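Local structure of PHB depolymerase (Penicillium funiculosum, 2D81) at residues Leu18-Tyr23 against His228-Ser233; Thr268-Trp273 against Val288-Ser293. The protein hydrolyses the ester bonds of poly(3-hydroxybutyrate) and is an alpha/beta hydrolase of circularly permuted topology. All blocks are in the same frame, centred on the assembly; numbering follows the deposited sequence.

Interaction 1: Leu18-Tyr23 against His228-Ser233; sequences LASGGY and HGCLQS. With RB3 ((1R)-3-{[(1R)-3-methoxy-1-methyl-3-oxopropyl]oxy}-1-methyl-3-oxopropyl (3R)-3-hydroxybutanoate), chain C.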
ATOM      1  N   LEU A  18      -1.956  -4.364   0.151  1.00  7.21           N
ATOM      2  CA  LEU A  18      -2.555  -5.580  -0.396  1.00  6.57           C
ATOM      3  C   LEU A  18      -3.805  -5.268  -1.213  1.00  6.81           C
ATOM      4  O   LEU A  18      -4.682  -4.533  -0.759  1.00  8.38           O
ATOM      5  CB  LEU A  18      -2.933  -6.534   0.737  1.00  6.27           C
ATOM      6  CG  LEU A  18      -3.696  -7.797   0.323  1.00  6.05           C
ATOM      7  CD1 LEU A  18      -2.764  -8.759  -0.408  1.00  8.41           C
ATOM      8  CD2 LEU A  18      -4.274  -8.458   1.561  1.00  6.38           C
ATOM      9  N   ALA A  19      -3.881  -5.843  -2.409  1.00  7.47           N
ATOM     10  CA  ALA A  19      -5.094  -5.810  -3.221  1.00  7.92           C
ATOM     11  C   ALA A  19      -5.491  -4.378  -3.579  1.00  7.29           C
ATOM     12  O   ALA A  19      -4.754  -3.694  -4.292  1.00  7.49           O
ATOM     13  CB  ALA A  19      -6.227  -6.517  -2.485  1.00  9.79           C
ATOM     14  N   SER A  20      -6.642  -3.914  -3.097  1.00  8.12           N
ATOM     15  CA  SER A  20      -7.013  -2.524  -3.350  1.00  6.92           C
ATOM     16  C   SER A  20      -5.957  -1.618  -2.722  1.00  7.83           C
ATOM     17  O   SER A  20      -5.675  -0.532  -3.231  1.00  7.07           O
ATOM     18  CB  SER A  20      -8.406  -2.198  -2.780  1.00  7.95           C
ATOM     19  OG  SER A  20      -8.448  -2.287  -1.362  1.00  7.50           O
ATOM     20  N   GLY A  21      -5.365  -2.082  -1.625  1.00  5.92           N
ATOM     21  CA  GLY A  21      -4.267  -1.356  -1.008  1.00  6.87           C
ATOM     22  C   GLY A  21      -2.990  -1.444  -1.823  1.00  6.00           C
ATOM     23  O   GLY A  21      -2.140  -0.549  -1.764  1.00  4.22           O
ATOM     24  N   GLY A  22      -2.850  -2.528  -2.583  1.00  5.80           N
ATOM     25  CA  GLY A  22      -1.724  -2.657  -3.490  1.00  5.73           C
ATOM     26  C   GLY A  22      -1.890  -1.755  -4.699  1.00  6.01           C
ATOM     27  O   GLY A  22      -0.943  -1.099  -5.131  1.00  5.80           O
ATOM     28  N   TYR A  23      -3.098  -1.726  -5.252  1.00  5.96           N
ATOM     29  CA  TYR A  23      -3.416  -0.772  -6.309  1.00  4.95           C
ATOM     30  C   TYR A  23      -3.100   0.642  -5.830  1.00  4.36           C
ATOM     31  O   TYR A  23      -2.421   1.395  -6.522  1.00  4.34           O
ATOM     32  CB  TYR A  23      -4.897  -0.883  -6.698  1.00  5.53           C
ATOM     33  CG  TYR A  23      -5.171  -1.856  -7.828  1.00  6.20           C
ATOM     34  CD1 TYR A  23      -4.841  -1.533  -9.143  1.00  6.77           C
ATOM     35  CD2 TYR A  23      -5.765  -3.095  -7.587  1.00  6.41           C
ATOM     36  CE1 TYR A  23      -5.098  -2.415 -10.195  1.00  6.95           C
ATOM     37  CE2 TYR A  23      -6.024  -3.992  -8.636  1.00  5.52           C
ATOM     38  CZ  TYR A  23      -5.688  -3.639  -9.934  1.00  6.65           C
ATOM     39  OH  TYR A  23      -5.942  -4.506 -10.977  1.00  8.17           O
ATOM     40  N   HIS A 228      -3.979  -1.594   4.080  1.00  5.65           N
ATOM     41  CA  HIS A 228      -4.857  -2.760   4.112  1.00  5.84           C
ATOM     42  C   HIS A 228      -5.681  -2.860   2.825  1.00  6.49           C
ATOM     43  O   HIS A 228      -5.793  -1.891   2.068  1.00  4.88           O
ATOM     44  CB  HIS A 228      -5.790  -2.672   5.330  1.00  5.54           C
ATOM     45  CG  HIS A 228      -6.806  -1.573   5.240  1.00  4.44           C
ATOM     46  ND1 HIS A 228      -7.931  -1.663   4.450  1.00  6.03           N
ATOM     47  CD2 HIS A 228      -6.861  -0.356   5.834  1.00  5.51           C
ATOM     48  CE1 HIS A 228      -8.637  -0.551   4.560  1.00  5.71           C
ATOM     49  NE2 HIS A 228      -8.009   0.259   5.394  1.00  5.94           N
ATOM     50  N   GLY A 229      -6.249  -4.038   2.577  1.00  6.17           N
ATOM     51  CA  GLY A 229      -7.092  -4.226   1.407  1.00  7.74           C
ATOM     52  C   GLY A 229      -8.563  -4.100   1.754  1.00  7.80           C
ATOM     53  O   GLY A 229      -8.905  -3.671   2.853  1.00  8.11           O
ATOM     54  N   CYS A 230      -9.444  -4.463   0.826  1.00  8.31           N
ATOM     55  CA  CYS A 230     -10.873  -4.434   1.124  1.00  8.01           C
ATOM     56  C   CYS A 230     -11.153  -5.413   2.267  1.00  7.72           C
ATOM     57  O   CYS A 230     -10.478  -6.437   2.391  1.00  7.47           O
ATOM     58  CB  CYS A 230     -11.703  -4.864  -0.078  1.00  9.29           C
ATOM     59  SG  CYS A 230     -11.446  -4.077  -1.705  1.00 10.62           S
ATOM     60  N   LEU A 231     -12.150  -5.093   3.087  1.00  7.43           N
ATOM     61  CA  LEU A 231     -12.550  -5.935   4.211  1.00  8.21           C
ATOM     62  C   LEU A 231     -11.444  -6.102   5.250  1.00  7.86           C
ATOM     63  O   LEU A 231     -11.502  -7.007   6.088  1.00  7.06           O
ATOM     64  CB  LEU A 231     -13.007  -7.311   3.711  1.00  9.43           C
ATOM     65  CG  LEU A 231     -14.278  -7.321   2.849  1.00 11.94           C
ATOM     66  CD1 LEU A 231     -14.565  -8.730   2.360  1.00 14.06           C
ATOM     67  CD2 LEU A 231     -15.449  -6.788   3.661  1.00 13.49           C
ATOM     68  N   GLN A 232     -10.449  -5.222   5.203  1.00  6.55           N
ATOM     69  CA  GLN A 232      -9.363  -5.257   6.177  1.00  6.38           C
ATOM     70  C   GLN A 232      -9.183  -3.954   6.956  1.00  5.82           C
ATOM     71  O   GLN A 232      -8.202  -3.797   7.676  1.00  6.10           O
ATOM     72  CB  GLN A 232      -8.040  -5.619   5.492  1.00  7.04           C
ATOM     73  CG  GLN A 232      -7.967  -7.059   4.996  1.00  6.60           C
ATOM     74  CD  GLN A 232      -6.585  -7.428   4.484  1.00  7.96           C
ATOM     75  OE1 GLN A 232      -6.081  -8.520   4.755  1.00  9.44           O
ATOM     76  NE2 GLN A 232      -5.970  -6.521   3.739  1.00  2.71           N
ATOM     77  N   SER A 233     -10.122  -3.021   6.822  1.00  7.47           N
ATOM     78  CA  SER A 233     -10.047  -1.798   7.612  1.00  6.66           C
ATOM     79  C   SER A 233     -10.285  -2.139   9.077  1.00  8.31           C
ATOM     80  O   SER A 233     -10.800  -3.212   9.394  1.00  7.35           O
ATOM     81  CB  SER A 233     -11.091  -0.780   7.149  1.00  7.91           C
ATOM     82  OG  SER A 233     -12.402  -1.202   7.476  1.00  8.88           O
TER
HETATM   83  O1M RB3 C 451     -11.562  -8.867  -3.892  1.00 30.39           O
HETATM   84  C1A RB3 C 451     -10.963  -7.847  -3.486  1.00 27.41           C
HETATM   85  O1A RB3 C 451     -11.244  -7.193  -2.458  1.00 30.84           O
HETATM   86  C2A RB3 C 451      -9.780  -7.358  -4.324  1.00 24.10           C
HETATM   87  C3A RB3 C 451      -9.974  -5.906  -4.768  1.00 19.82           C
HETATM   88  C4A RB3 C 451      -8.771  -5.491  -5.617  1.00 18.87           C
HETATM   89  O3A RB3 C 451     -11.173  -5.809  -5.555  1.00 18.25           O
HETATM   90  C1B RB3 C 451     -11.855  -4.654  -5.324  1.00 16.84           C
HETATM   91  O1B RB3 C 451     -11.280  -3.661  -4.880  1.00 11.77           O
HETATM   92  C2B RB3 C 451     -13.355  -4.625  -5.629  1.00 17.31           C
HETATM   93  C3B RB3 C 451     -13.933  -3.208  -5.699  1.00 17.59           C
HETATM   94  C4B RB3 C 451     -13.316  -2.410  -6.850  1.00 17.31           C
HETATM   95  O3B RB3 C 451     -15.350  -3.294  -5.917  1.00 22.14           O
HETATM   96  C1C RB3 C 451     -16.046  -3.443  -4.758  1.00 23.34           C
HETATM   97  O1C RB3 C 451     -15.573  -4.094  -3.827  1.00 24.73           O
HETATM   98  C2C RB3 C 451     -17.430  -2.802  -4.634  1.00 24.97           C
HETATM   99  C3C RB3 C 451     -18.506  -3.859  -4.377  1.00 26.39           C
HETATM  100  C4C RB3 C 451     -19.888  -3.210  -4.286  1.00 26.08           C
HETATM  101  O3C RB3 C 451     -18.480  -4.831  -5.426  1.00 29.55           O

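Interaction 2: Thr268-Trp273 against Val288-Ser293; sequences TIHAIW and VGWYGS. With RB3 ((1R)-3-{[(1R)-3-methoxy-1-methyl-3-oxopropyl]oxy}-1-methyl-3-oxopropyl (3R)-3-hydroxybutanoate), chain C.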
ATOM      1  N   THR A 268     -22.881   3.953   0.068  1.00 12.67           N
ATOM      2  CA  THR A 268     -23.494   4.837  -0.917  1.00 13.07           C
ATOM      3  C   THR A 268     -22.974   4.563  -2.327  1.00 13.12           C
ATOM      4  O   THR A 268     -21.874   4.029  -2.506  1.00 10.90           O
ATOM      5  CB  THR A 268     -23.257   6.328  -0.571  1.00 14.41           C
ATOM      6  OG1 THR A 268     -21.864   6.643  -0.673  1.00 14.35           O
ATOM      7  CG2 THR A 268     -23.736   6.623   0.844  1.00 14.53           C
ATOM      8  N   ILE A 269     -23.780   4.927  -3.319  1.00 11.05           N
ATOM      9  CA  ILE A 269     -23.466   4.669  -4.722  1.00 11.50           C
ATOM     10  C   ILE A 269     -22.737   5.859  -5.345  1.00 11.36           C
ATOM     11  O   ILE A 269     -23.139   7.007  -5.160  1.00 13.19           O
ATOM     12  CB  ILE A 269     -24.762   4.395  -5.530  1.00 12.76           C
ATOM     13  CG1 ILE A 269     -25.455   3.138  -4.995  1.00 16.19           C
ATOM     14  CG2 ILE A 269     -24.440   4.235  -7.007  1.00 13.96           C
ATOM     15  CD1 ILE A 269     -24.617   1.877  -5.103  1.00 15.99           C
ATOM     16  N   HIS A 270     -21.669   5.572  -6.085  1.00  9.28           N
ATOM     17  CA  HIS A 270     -20.860   6.602  -6.731  1.00  8.89           C
ATOM     18  C   HIS A 270     -20.704   6.301  -8.216  1.00  8.69           C
ATOM     19  O   HIS A 270     -20.541   5.146  -8.605  1.00  8.43           O
ATOM     20  CB  HIS A 270     -19.462   6.651  -6.108  1.00  9.05           C
ATOM     21  CG  HIS A 270     -19.449   7.021  -4.657  1.00 12.86           C
ATOM     22  ND1 HIS A 270     -19.583   8.321  -4.218  1.00 12.85           N
ATOM     23  CD2 HIS A 270     -19.321   6.260  -3.545  1.00 12.35           C
ATOM     24  CE1 HIS A 270     -19.537   8.344  -2.898  1.00 14.81           C
ATOM     25  NE2 HIS A 270     -19.379   7.106  -2.464  1.00 13.06           N
ATOM     26  N   ALA A 271     -20.726   7.341  -9.042  1.00  7.82           N
ATOM     27  CA  ALA A 271     -20.280   7.201 -10.420  1.00  8.13           C
ATOM     28  C   ALA A 271     -18.785   6.908 -10.393  1.00  8.66           C
ATOM     29  O   ALA A 271     -18.035   7.554  -9.659  1.00 11.05           O
ATOM     30  CB  ALA A 271     -20.549   8.485 -11.194  1.00 10.03           C
ATOM     31  N   ILE A 272     -18.348   5.926 -11.173  1.00  7.46           N
ATOM     32  CA  ILE A 272     -16.924   5.613 -11.232  1.00  7.31           C
ATOM     33  C   ILE A 272     -16.373   5.908 -12.621  1.00  8.52           C
ATOM     34  O   ILE A 272     -17.100   6.404 -13.486  1.00  7.06           O
ATOM     35  CB  ILE A 272     -16.648   4.137 -10.856  1.00  8.63           C
ATOM     36  CG1 ILE A 272     -17.508   3.196 -11.702  1.00  9.46           C
ATOM     37  CG2 ILE A 272     -16.929   3.923  -9.376  1.00  8.18           C
ATOM     38  CD1 ILE A 272     -17.175   1.721 -11.491  1.00 10.71           C
ATOM     39  N   TRP A 273     -15.090   5.625 -12.836  1.00  7.62           N
ATOM     40  CA  TRP A 273     -14.443   6.008 -14.088  1.00 10.02           C
ATOM     41  C   TRP A 273     -15.177   5.520 -15.331  1.00 12.58           C
ATOM     42  O   TRP A 273     -15.349   6.276 -16.288  1.00 14.01           O
ATOM     43  CB  TRP A 273     -12.995   5.509 -14.135  1.00  9.34           C
ATOM     44  CG  TRP A 273     -12.022   6.396 -13.417  1.00  9.16           C
ATOM     45  CD1 TRP A 273     -12.030   7.762 -13.377  1.00 11.84           C
ATOM     46  CD2 TRP A 273     -10.856   5.981 -12.694  1.00  9.19           C
ATOM     47  NE1 TRP A 273     -10.940   8.224 -12.677  1.00 10.67           N
ATOM     48  CE2 TRP A 273     -10.203   7.151 -12.246  1.00 10.22           C
ATOM     49  CE3 TRP A 273     -10.298   4.734 -12.384  1.00  9.04           C
ATOM     50  CZ2 TRP A 273      -9.018   7.110 -11.503  1.00  9.32           C
ATOM     51  CZ3 TRP A 273      -9.118   4.694 -11.646  1.00  8.64           C
ATOM     52  CH2 TRP A 273      -8.492   5.877 -11.214  1.00 10.19           C
ATOM     53  N   VAL A 288     -10.787   2.956  -8.499  1.00  6.20           N
ATOM     54  CA  VAL A 288     -11.798   2.859  -9.555  1.00  6.51           C
ATOM     55  C   VAL A 288     -12.524   4.173  -9.821  1.00  7.59           C
ATOM     56  O   VAL A 288     -13.261   4.292 -10.805  1.00  8.25           O
ATOM     57  CB  VAL A 288     -12.850   1.777  -9.227  1.00  7.36           C
ATOM     58  CG1 VAL A 288     -12.173   0.425  -9.106  1.00  7.70           C
ATOM     59  CG2 VAL A 288     -13.586   2.131  -7.937  1.00  7.47           C
ATOM     60  N   GLY A 289     -12.318   5.151  -8.943  1.00  7.47           N
ATOM     61  CA  GLY A 289     -12.904   6.465  -9.140  1.00  7.82           C
ATOM     62  C   GLY A 289     -14.142   6.756  -8.307  1.00  7.74           C
ATOM     63  O   GLY A 289     -14.935   7.632  -8.664  1.00  7.78           O
ATOM     64  N   TRP A 290     -14.316   6.039  -7.198  1.00  7.67           N
ATOM     65  CA  TRP A 290     -15.428   6.315  -6.288  1.00  8.24           C
ATOM     66  C   TRP A 290     -15.481   7.788  -5.891  1.00  9.00           C
ATOM     67  O   TRP A 290     -16.541   8.413  -5.907  1.00  8.63           O
ATOM     68  CB  TRP A 290     -15.310   5.482  -5.008  1.00  8.52           C
ATOM     69  CG  TRP A 290     -15.714   4.051  -5.134  1.00  8.50           C
ATOM     70  CD1 TRP A 290     -16.926   3.569  -5.541  1.00  9.52           C
ATOM     71  CD2 TRP A 290     -14.925   2.912  -4.788  1.00  9.21           C
ATOM     72  NE1 TRP A 290     -16.940   2.195  -5.466  1.00  8.12           N
ATOM     73  CE2 TRP A 290     -15.722   1.766  -5.006  1.00  9.03           C
ATOM     74  CE3 TRP A 290     -13.617   2.746  -4.313  1.00  8.64           C
ATOM     75  CZ2 TRP A 290     -15.254   0.472  -4.766  1.00  9.52           C
ATOM     76  CZ3 TRP A 290     -13.151   1.459  -4.073  1.00  9.24           C
ATOM     77  CH2 TRP A 290     -13.969   0.337  -4.302  1.00  8.09           C
ATOM     78  N   TYR A 291     -14.329   8.338  -5.526  1.00  8.87           N
ATOM     79  CA  TYR A 291     -14.298   9.633  -4.861  1.00  9.70           C
ATOM     80  C   TYR A 291     -13.680  10.728  -5.719  1.00 11.18           C
ATOM     81  O   TYR A 291     -13.170  11.721  -5.204  1.00 13.51           O
ATOM     82  CB  TYR A 291     -13.553   9.499  -3.530  1.00  8.87           C
ATOM     83  CG  TYR A 291     -14.145   8.412  -2.663  1.00  8.89           C
ATOM     84  CD1 TYR A 291     -13.452   7.223  -2.419  1.00  9.40           C
ATOM     85  CD2 TYR A 291     -15.437   8.536  -2.152  1.00  8.03           C
ATOM     86  CE1 TYR A 291     -14.040   6.186  -1.693  1.00  9.36           C
ATOM     87  CE2 TYR A 291     -16.030   7.508  -1.429  1.00  9.69           C
ATOM     88  CZ  TYR A 291     -15.330   6.337  -1.204  1.00  9.86           C
ATOM     89  OH  TYR A 291     -15.928   5.317  -0.495  1.00  9.97           O
ATOM     90  N   GLY A 292     -13.740  10.548  -7.034  1.00 11.29           N
ATOM     91  CA  GLY A 292     -13.289  11.592  -7.936  1.00 11.34           C
ATOM     92  C   GLY A 292     -12.583  11.039  -9.157  1.00 12.22           C
ATOM     93  O   GLY A 292     -12.058   9.926  -9.134  1.00 10.98           O
ATOM     94  N   SER A 293     -12.568  11.828 -10.225  1.00 11.49           N
ATOM     95  CA  SER A 293     -11.939  11.423 -11.472  1.00 13.56           C
ATOM     96  C   SER A 293     -10.416  11.383 -11.366  1.00 12.71           C
ATOM     97  O   SER A 293      -9.756  10.749 -12.180  1.00 14.01           O
ATOM     98  CB  SER A 293     -12.352  12.377 -12.595  1.00 16.41           C
ATOM     99  OG  SER A 293     -12.057  13.718 -12.252  1.00 23.57           O
TER
HETATM  100  O1M RB3 C 451     -11.562  -8.867  -3.892  1.00 30.39           O
HETATM  101  C1A RB3 C 451     -10.963  -7.847  -3.486  1.00 27.41           C
HETATM  102  O1A RB3 C 451     -11.244  -7.193  -2.458  1.00 30.84           O
HETATM  103  C2A RB3 C 451      -9.780  -7.358  -4.324  1.00 24.10           C
HETATM  104  C3A RB3 C 451      -9.974  -5.906  -4.768  1.00 19.82           C
HETATM  105  C4A RB3 C 451      -8.771  -5.491  -5.617  1.00 18.87           C
HETATM  106  O3A RB3 C 451     -11.173  -5.809  -5.555  1.00 18.25           O
HETATM  107  C1B RB3 C 451     -11.855  -4.654  -5.324  1.00 16.84           C
HETATM  108  O1B RB3 C 451     -11.280  -3.661  -4.880  1.00 11.77           O
HETATM  109  C2B RB3 C 451     -13.355  -4.625  -5.629  1.00 17.31           C
HETATM  110  C3B RB3 C 451     -13.933  -3.208  -5.699  1.00 17.59           C
HETATM  111  C4B RB3 C 451     -13.316  -2.410  -6.850  1.00 17.31           C
HETATM  112  O3B RB3 C 451     -15.350  -3.294  -5.917  1.00 22.14           O
HETATM  113  C1C RB3 C 451     -16.046  -3.443  -4.758  1.00 23.34           C
HETATM  114  O1C RB3 C 451     -15.573  -4.094  -3.827  1.00 24.73           O
HETATM  115  C2C RB3 C 451     -17.430  -2.802  -4.634  1.00 24.97           C
HETATM  116  C3C RB3 C 451     -18.506  -3.859  -4.377  1.00 26.39           C
HETATM  117  C4C RB3 C 451     -19.888  -3.210  -4.286  1.00 26.08           C
HETATM  118  O3C RB3 C 451     -18.480  -4.831  -5.426  1.00 29.55           O
HETATM  119  O   HOH W   1     -17.727   9.612  -7.899  1.00 16.49           O

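Interaction 1: Leu18-Tyr23 against His228-Ser233
S20 and G21 meet G229 and C230 in a buried contact between the start of helix 20-31 and the loop after strand 221-227, at the nucleophile elbow of an alpha/beta hydrolase. The turn after strand 13-18 carries the G-X-S-X-G signature, here with alanine, evidently the engineered substitute for the nucleophilic serine, as A19. The A19 backbone keeps the strained elbow shape (phi 61°, psi -115°), and its CB faces C2A and C4A of the bound trimer. Contact is close enough to exclude side chains: a beta-carbon on G21 would run into H228 O, and one on G229 into L18 O. With chi1 65°, S20 OG lies between its own N and carbonyl carbon and rests 3.5 Å from C230 SG. That sulfur, disulfide-bonded to C284, also lies 3.2 Å from RB3 O1B. S20 N and C230 N are 4.9 Å apart beside A19, a placement consistent with an oxyanion hole. In the type II turn G229-Q232, G229 O accepts H228 ND1 (2.7 Å, nearly straight) and Q232 N (3.2 Å) from opposite faces of its plane. The imidazole is held at both nitrogens, its NE2 accepting from the backbone N of A263. L18 crosses the Q232 side chain at about a right angle. Both segments leave adjacent parallel strands, 13-18 and 221-227, inside the mixed sheet, and helix 240-244 packs F241 on H228 and Q232.

Interaction 2: Thr268-Trp273 against Val288-Ser293
W273 and I272, just past the short hairpin strand 269-271, pack on the type I turn G289-G292, and an aromatic cluster of H270, W290 and Y291 extends the contact. The tight part is around W273. Its backbone N donates to V288 O in the carbonyl plane (3.0 Å, 172°), while the indole lies with one face over the V288-G289 peptide. G289 CA makes a CH-pi contact 4.2 Å from the centroid of the W273 five-membered ring, nearly along the ring normal. At the ring's edge, W273 NE1 donates in the indole plane to S293 O (2.8 Å), approaching from above that carbonyl's plane; R52 is a second donor to S293 O. With W273 reduced to an alanine, the face of the V288-G289 peptide would probably lose its cover and S293 O its indole donor, R52 remaining. I272 CG2, anti to the carbonyl carbon, bridges V288 CG2, at 4.1 Å, and W290 CD1, at 3.9 Å; V288 CG2 sits over the centre of one face of the W290 indole. The D286 carboxylate holds the turn and V288 before it, accepting the backbone N of V288, G289 and W290 at OD1 and of Y291 at OD2. On the other flank, Y291 turns an edge to one face of H270, ring centroids 5.0 Å apart and planes at 68°. D266 takes both H270 NE2 and Y291 OH, which fixes the two rings relative to each other. The looser side lies along the solvent-exposed A271. Here the carbonyl oxygens of A271 and G289 approach without a bond, and one water joins the segments instead, donating to A271 O at 2.7 Å and to W290 O at 2.6 Å.

In the fold
Interactions 1 and 2 follow one another along the chain without touching: their centres are about 17 Å apart and their nearest atoms about 6 Å. The bound trimer spans the gap. Its A unit and the carbonyl of its B unit lie at interaction 1, while the B-unit methyl and the C unit reach interaction 2, where V288 CG1 and W290 CH2 each come within 3.8 Å of RB3 C4B. The chain joining the segments of interaction 2 links back: C284, disulfide partner of C230, touches W290, and W287 stacks on Y23 and donates NE1 to the ligand. This is consistent with interaction 1 forming the catalytic end of the cleft, V288 and W290 lining it further out.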